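Local coordinates for probable fimbrial chaperone YadV (Escherichia coli K-12, PDB 5GHU), which probably acts as a periplasmic chaperone that assists the folding and assembly of fimbrial subunits for surface adhesion, at residues A[121-126]-A[157-162]; A[78-81]-A[85-88]. All blocks are in the same frame, centred on the assembly; numbering follows the deposited sequence.

Interaction 1. Residues A[121-126]-A[157-162]; sequences FYRPDG and TPYYVS
Tyr159 meets Arg123 through its ring edge. Its CE1 lies 3.9 Å from Arg123 NE, near the plane of the ring. The guanidinium stands almost square to that ring, the two planes 87° apart. With CG opposite the backbone N (chi1 -176°) and a bend at chi3, Arg123 brings NE beside the tyrosine. The stronger partners of Arg123 are Glu85, in a salt bridge at NE, and Asp211, in another at NH2. Tyr159 OH bonds to Gly129 O. Tyr160 comes next and packs on Phe121. Tyr160 CB is 3.6 Å from Phe121 CE1, and Tyr160 CD1 is 3.7 Å from Phe121 CD1. The two rings meet obliquely, centroids 5.5 Å apart. Ser162 sets its OG 3.7 Å from Phe121 CZ. With an alanine at Phe121, Tyr160 CB and its ring would probably lose their apolar partner, and a gap would be likely to open between strand 114-123 and this loop. No hydrogen bond joins the two segments directly. Between them the contact is packing, largely of Phe121 on Tyr160. Polar ties across the domain junction, such as Arg123 to Asp211 and Tyr160 N to Glu85 OE1, use partners outside the two segments. The two carboxylates probably steady the guanidinium.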
loop_
_atom_site.group_PDB
_atom_site.type_symbol
_atom_site.label_atom_id
_atom_site.label_comp_id
_atom_site.label_asym_id
_atom_site.label_seq_id
_atom_site.Cartn_x
_atom_site.Cartn_y
_atom_site.Cartn_z
ATOM N N PHE A 121 -2.272 3.336 6.047
ATOM C CA PHE A 121 -1.992 2.348 7.084
ATOM C C PHE A 121 -2.295 2.960 8.415
ATOM O O PHE A 121 -1.643 3.966 8.800
ATOM C CB PHE A 121 -0.508 1.888 7.047
ATOM C CG PHE A 121 -0.129 1.214 5.754
ATOM C CD1 PHE A 121 -0.394 -0.108 5.580
ATOM C CD2 PHE A 121 0.489 1.920 4.709
ATOM C CE1 PHE A 121 -0.034 -0.770 4.382
ATOM C CE2 PHE A 121 0.798 1.260 3.462
ATOM C CZ PHE A 121 0.557 -0.076 3.321
ATOM N N TYR A 122 -3.268 2.374 9.107
ATOM C CA TYR A 122 -3.584 2.785 10.478
ATOM C C TYR A 122 -2.640 2.041 11.425
ATOM O O TYR A 122 -2.621 0.794 11.447
ATOM C CB TYR A 122 -5.059 2.481 10.790
ATOM C CG TYR A 122 -5.416 2.962 12.180
ATOM C CD1 TYR A 122 -5.760 4.283 12.401
ATOM C CD2 TYR A 122 -5.448 2.067 13.240
ATOM C CE1 TYR A 122 -6.138 4.707 13.686
ATOM C CE2 TYR A 122 -5.854 2.471 14.508
ATOM C CZ TYR A 122 -6.164 3.783 14.718
ATOM O OH TYR A 122 -6.562 4.189 16.000
ATOM N N ARG A 123 -1.817 2.805 12.193
ATOM C CA ARG A 123 -0.746 2.216 12.977
ATOM C C ARG A 123 -0.975 2.540 14.458
ATOM O O ARG A 123 -0.721 3.659 14.906
ATOM C CB ARG A 123 0.614 2.756 12.527
ATOM C CG ARG A 123 1.762 2.087 13.271
ATOM C CD ARG A 123 3.113 2.629 12.783
ATOM N NE ARG A 123 3.245 2.103 11.410
ATOM C CZ ARG A 123 4.029 2.677 10.509
ATOM N NH1 ARG A 123 4.809 3.715 10.847
ATOM N NH2 ARG A 123 4.060 2.204 9.263
ATOM N N PRO A 124 -1.466 1.559 15.226
ATOM C CA PRO A 124 -1.524 1.769 16.682
ATOM C C PRO A 124 -0.142 2.094 17.229
ATOM O O PRO A 124 0.853 1.519 16.795
ATOM C CB PRO A 124 -2.024 0.419 17.221
ATOM C CG PRO A 124 -2.770 -0.216 16.007
ATOM C CD PRO A 124 -1.946 0.221 14.803
ATOM N N ASP A 125 -0.103 2.993 18.199
ATOM C CA ASP A 125 1.162 3.310 18.854
ATOM C C ASP A 125 1.647 2.089 19.634
ATOM O O ASP A 125 0.823 1.314 20.154
ATOM C CB ASP A 125 0.949 4.431 19.866
ATOM C CG ASP A 125 0.782 5.811 19.251
ATOM O OD1 ASP A 125 0.619 5.980 18.051
ATOM O OD2 ASP A 125 0.877 6.773 19.991
ATOM N N GLY A 126 2.965 1.977 19.782
ATOM C CA GLY A 126 3.561 0.987 20.644
ATOM C C GLY A 126 3.750 -0.407 20.079
ATOM O O GLY A 126 4.016 -1.321 20.866
ATOM N N THR A 157 5.386 -10.116 11.936
ATOM C CA THR A 157 5.402 -8.766 12.570
ATOM C C THR A 157 3.977 -8.174 12.614
ATOM O O THR A 157 3.060 -8.595 11.850
ATOM C CB THR A 157 6.298 -7.741 11.824
ATOM O OG1 THR A 157 5.615 -7.243 10.671
ATOM C CG2 THR A 157 7.617 -8.364 11.394
ATOM N N PRO A 158 3.812 -7.090 13.370
ATOM C CA PRO A 158 2.519 -6.355 13.339
ATOM C C PRO A 158 2.351 -5.334 12.244
ATOM O O PRO A 158 1.380 -4.591 12.257
ATOM C CB PRO A 158 2.494 -5.638 14.710
ATOM C CG PRO A 158 4.012 -5.427 15.011
ATOM C CD PRO A 158 4.696 -6.700 14.494
ATOM N N TYR A 159 3.259 -5.335 11.261
ATOM C CA TYR A 159 3.244 -4.377 10.168
ATOM C C TYR A 159 2.963 -5.026 8.823
ATOM O O TYR A 159 3.404 -6.160 8.569
ATOM C CB TYR A 159 4.615 -3.666 10.045
ATOM C CG TYR A 159 5.045 -2.980 11.314
ATOM C CD1 TYR A 159 4.431 -1.778 11.672
ATOM C CD2 TYR A 159 6.049 -3.521 12.128
ATOM C CE1 TYR A 159 4.835 -1.101 12.848
ATOM C CE2 TYR A 159 6.491 -2.823 13.306
ATOM C CZ TYR A 159 5.857 -1.625 13.624
ATOM O OH TYR A 159 6.180 -0.902 14.782
ATOM N N TYR A 160 2.225 -4.320 7.989
ATOM C CA TYR A 160 2.198 -4.715 6.576
ATOM C C TYR A 160 3.584 -4.607 5.983
ATOM O O TYR A 160 4.384 -3.697 6.331
ATOM C CB TYR A 160 1.248 -3.814 5.740
ATOM C CG TYR A 160 -0.186 -4.049 6.055
ATOM C CD1 TYR A 160 -0.800 -3.470 7.162
ATOM C CD2 TYR A 160 -0.902 -4.934 5.302
ATOM C CE1 TYR A 160 -2.130 -3.738 7.461
ATOM C CE2 TYR A 160 -2.277 -5.213 5.620
ATOM C CZ TYR A 160 -2.841 -4.584 6.698
ATOM O OH TYR A 160 -4.160 -4.889 7.010
ATOM N N VAL A 161 3.834 -5.495 5.010
ATOM C CA VAL A 161 4.965 -5.291 4.088
ATOM C C VAL A 161 4.437 -5.190 2.675
ATOM O O VAL A 161 3.633 -6.016 2.226
ATOM C CB VAL A 161 6.026 -6.414 4.165
ATOM C CG1 VAL A 161 7.137 -6.187 3.092
ATOM C CG2 VAL A 161 6.685 -6.437 5.567
ATOM N N SER A 162 4.892 -4.126 1.971
ATOM C CA SER A 162 4.466 -3.835 0.585
ATOM C C SER A 162 5.713 -3.853 -0.288
ATOM O O SER A 162 6.782 -3.461 0.185
ATOM C CB SER A 162 3.850 -2.434 0.492
ATOM O OG SER A 162 2.640 -2.331 1.291
#

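Interaction 2. Residues A[78-81]-A[85-88]; sequences TSLP and ESVF
Leu80 presses its two methyl groups against the far end of the Phe88 ring. Its CD2 reaches Phe88 CZ at 3.6 Å, in the plane of the ring and at its edge. Leu80 CD1 lies 4.0 Å from both Phe88 CE1 and Phe88 CZ. The two side chains reach toward each other. In Phe88, CG stands anti to the carbonyl carbon (chi1 -57°), and the ring extends to meet the leucine with its rim. Ser86 comes two residues before Phe88 on the strand, and its CB likewise points toward the loop. Its OG sits 3.6 Å from Pro81 CD and 4.0 Å from Leu80 CD2, close to carbon on both residues. The hydroxyl donates its hydrogen to a water, with Ser86 OG 2.8 Å from the water oxygen, and the water donates to Pro81 O, also at 2.8 Å. The bridge ties the loop to the start of the strand, where no direct hydrogen bond links the two segments. The contact thus has an apolar end and a water-bridged end. Segment 78-81 belongs to the connection between strands 67-74 and 86-95. Tyr74 OH accepts a bond from Leu80 N, and Leu80 also touches Tyr122 on the adjacent strand 114-123. Phe88 packs on Leu120 of that strand and meets Phe53 of strand 53-62 edge-to-face.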
loop_
_atom_site.group_PDB
_atom_site.type_symbol
_atom_site.label_atom_id
_atom_site.label_comp_id
_atom_site.label_asym_id
_atom_site.label_seq_id
_atom_site.Cartn_x
_atom_site.Cartn_y
_atom_site.Cartn_z
ATOM N N THR A 78 -16.121 2.055 14.664
ATOM C CA THR A 78 -15.715 0.666 14.835
ATOM C C THR A 78 -14.336 0.706 15.460
ATOM O O THR A 78 -13.531 1.561 15.102
ATOM C CB THR A 78 -15.595 -0.097 13.508
ATOM O OG1 THR A 78 -16.743 0.140 12.690
ATOM C CG2 THR A 78 -15.427 -1.589 13.767
ATOM N N SER A 79 -14.039 -0.212 16.364
ATOM C CA SER A 79 -12.724 -0.188 16.988
ATOM C C SER A 79 -11.761 -0.974 16.136
ATOM O O SER A 79 -12.066 -2.082 15.709
ATOM C CB SER A 79 -12.772 -0.768 18.389
ATOM O OG SER A 79 -13.452 -2.003 18.344
ATOM N N LEU A 80 -10.618 -0.390 15.834
ATOM C CA LEU A 80 -9.631 -1.148 15.090
ATOM C C LEU A 80 -8.711 -1.899 16.055
ATOM O O LEU A 80 -8.558 -1.501 17.219
ATOM C CB LEU A 80 -8.798 -0.195 14.211
ATOM C CG LEU A 80 -9.584 0.460 13.077
ATOM C CD1 LEU A 80 -8.796 1.539 12.393
ATOM C CD2 LEU A 80 -10.025 -0.540 12.021
ATOM N N PRO A 81 -8.029 -2.952 15.562
ATOM C CA PRO A 81 -7.151 -3.702 16.465
ATOM C C PRO A 81 -6.053 -2.855 16.981
ATOM O O PRO A 81 -5.592 -1.958 16.259
ATOM C CB PRO A 81 -6.564 -4.817 15.580
ATOM C CG PRO A 81 -7.097 -4.621 14.279
ATOM C CD PRO A 81 -8.239 -3.659 14.293
ATOM N N GLU A 85 -1.169 -3.230 12.516
ATOM C CA GLU A 85 -1.680 -2.254 11.551
ATOM C C GLU A 85 -2.952 -2.752 10.882
ATOM O O GLU A 85 -3.231 -3.980 10.768
ATOM C CB GLU A 85 -0.650 -2.030 10.448
ATOM C CG GLU A 85 0.585 -1.244 10.939
ATOM C CD GLU A 85 1.468 -0.885 9.747
ATOM O OE1 GLU A 85 1.619 -1.658 8.738
ATOM O OE2 GLU A 85 2.026 0.228 9.817
ATOM N N SER A 86 -3.751 -1.763 10.453
ATOM C CA SER A 86 -4.929 -2.018 9.581
ATOM C C SER A 86 -4.757 -1.197 8.322
ATOM O O SER A 86 -4.307 -0.076 8.378
ATOM C CB SER A 86 -6.243 -1.602 10.264
ATOM O OG SER A 86 -6.544 -2.458 11.331
ATOM N N VAL A 87 -5.156 -1.712 7.174
ATOM C CA VAL A 87 -4.985 -0.983 5.939
ATOM C C VAL A 87 -6.347 -0.609 5.338
ATOM O O VAL A 87 -7.357 -1.364 5.402
ATOM C CB VAL A 87 -4.152 -1.791 4.880
ATOM C CG1 VAL A 87 -4.947 -3.032 4.340
ATOM C CG2 VAL A 87 -3.689 -0.877 3.734
ATOM N N PHE A 88 -6.340 0.596 4.763
ATOM C CA PHE A 88 -7.496 1.160 4.053
ATOM C C PHE A 88 -7.044 1.777 2.765
ATOM O O PHE A 88 -5.833 1.907 2.504
ATOM C CB PHE A 88 -8.238 2.193 4.940
ATOM C CG PHE A 88 -8.681 1.607 6.225
ATOM C CD1 PHE A 88 -7.827 1.552 7.322
ATOM C CD2 PHE A 88 -9.939 1.063 6.337
ATOM C CE1 PHE A 88 -8.249 0.948 8.485
ATOM C CE2 PHE A 88 -10.341 0.448 7.528
ATOM C CZ PHE A 88 -9.457 0.418 8.594
HETATM O O HOH W 1 -5.179 -1.484 13.553
#

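Overall arrangement
Along the chain interaction 2 comes first, and interaction 1 follows it. Their centres lie 10 Å apart. Both use the mixed sheet of the N-terminal domain, in which strands 86-95 and 114-123 are antiparallel neighbours. Interaction 2 fastens the loop entering strand 86-95 within that domain. Interaction 1 reaches from the end of strand 114-123 to a loop of the C-terminal domain. The Glu85–Arg123 salt bridge links them. A probable backbone hydrogen bond from Tyr122 N to Ser86 O is a second tie, and Pro124 packs on Pro81. Glu85, just before strand 86-95, therefore ties this end of the sheet into the domain junction of this two-domain, immunoglobulin-like chaperone.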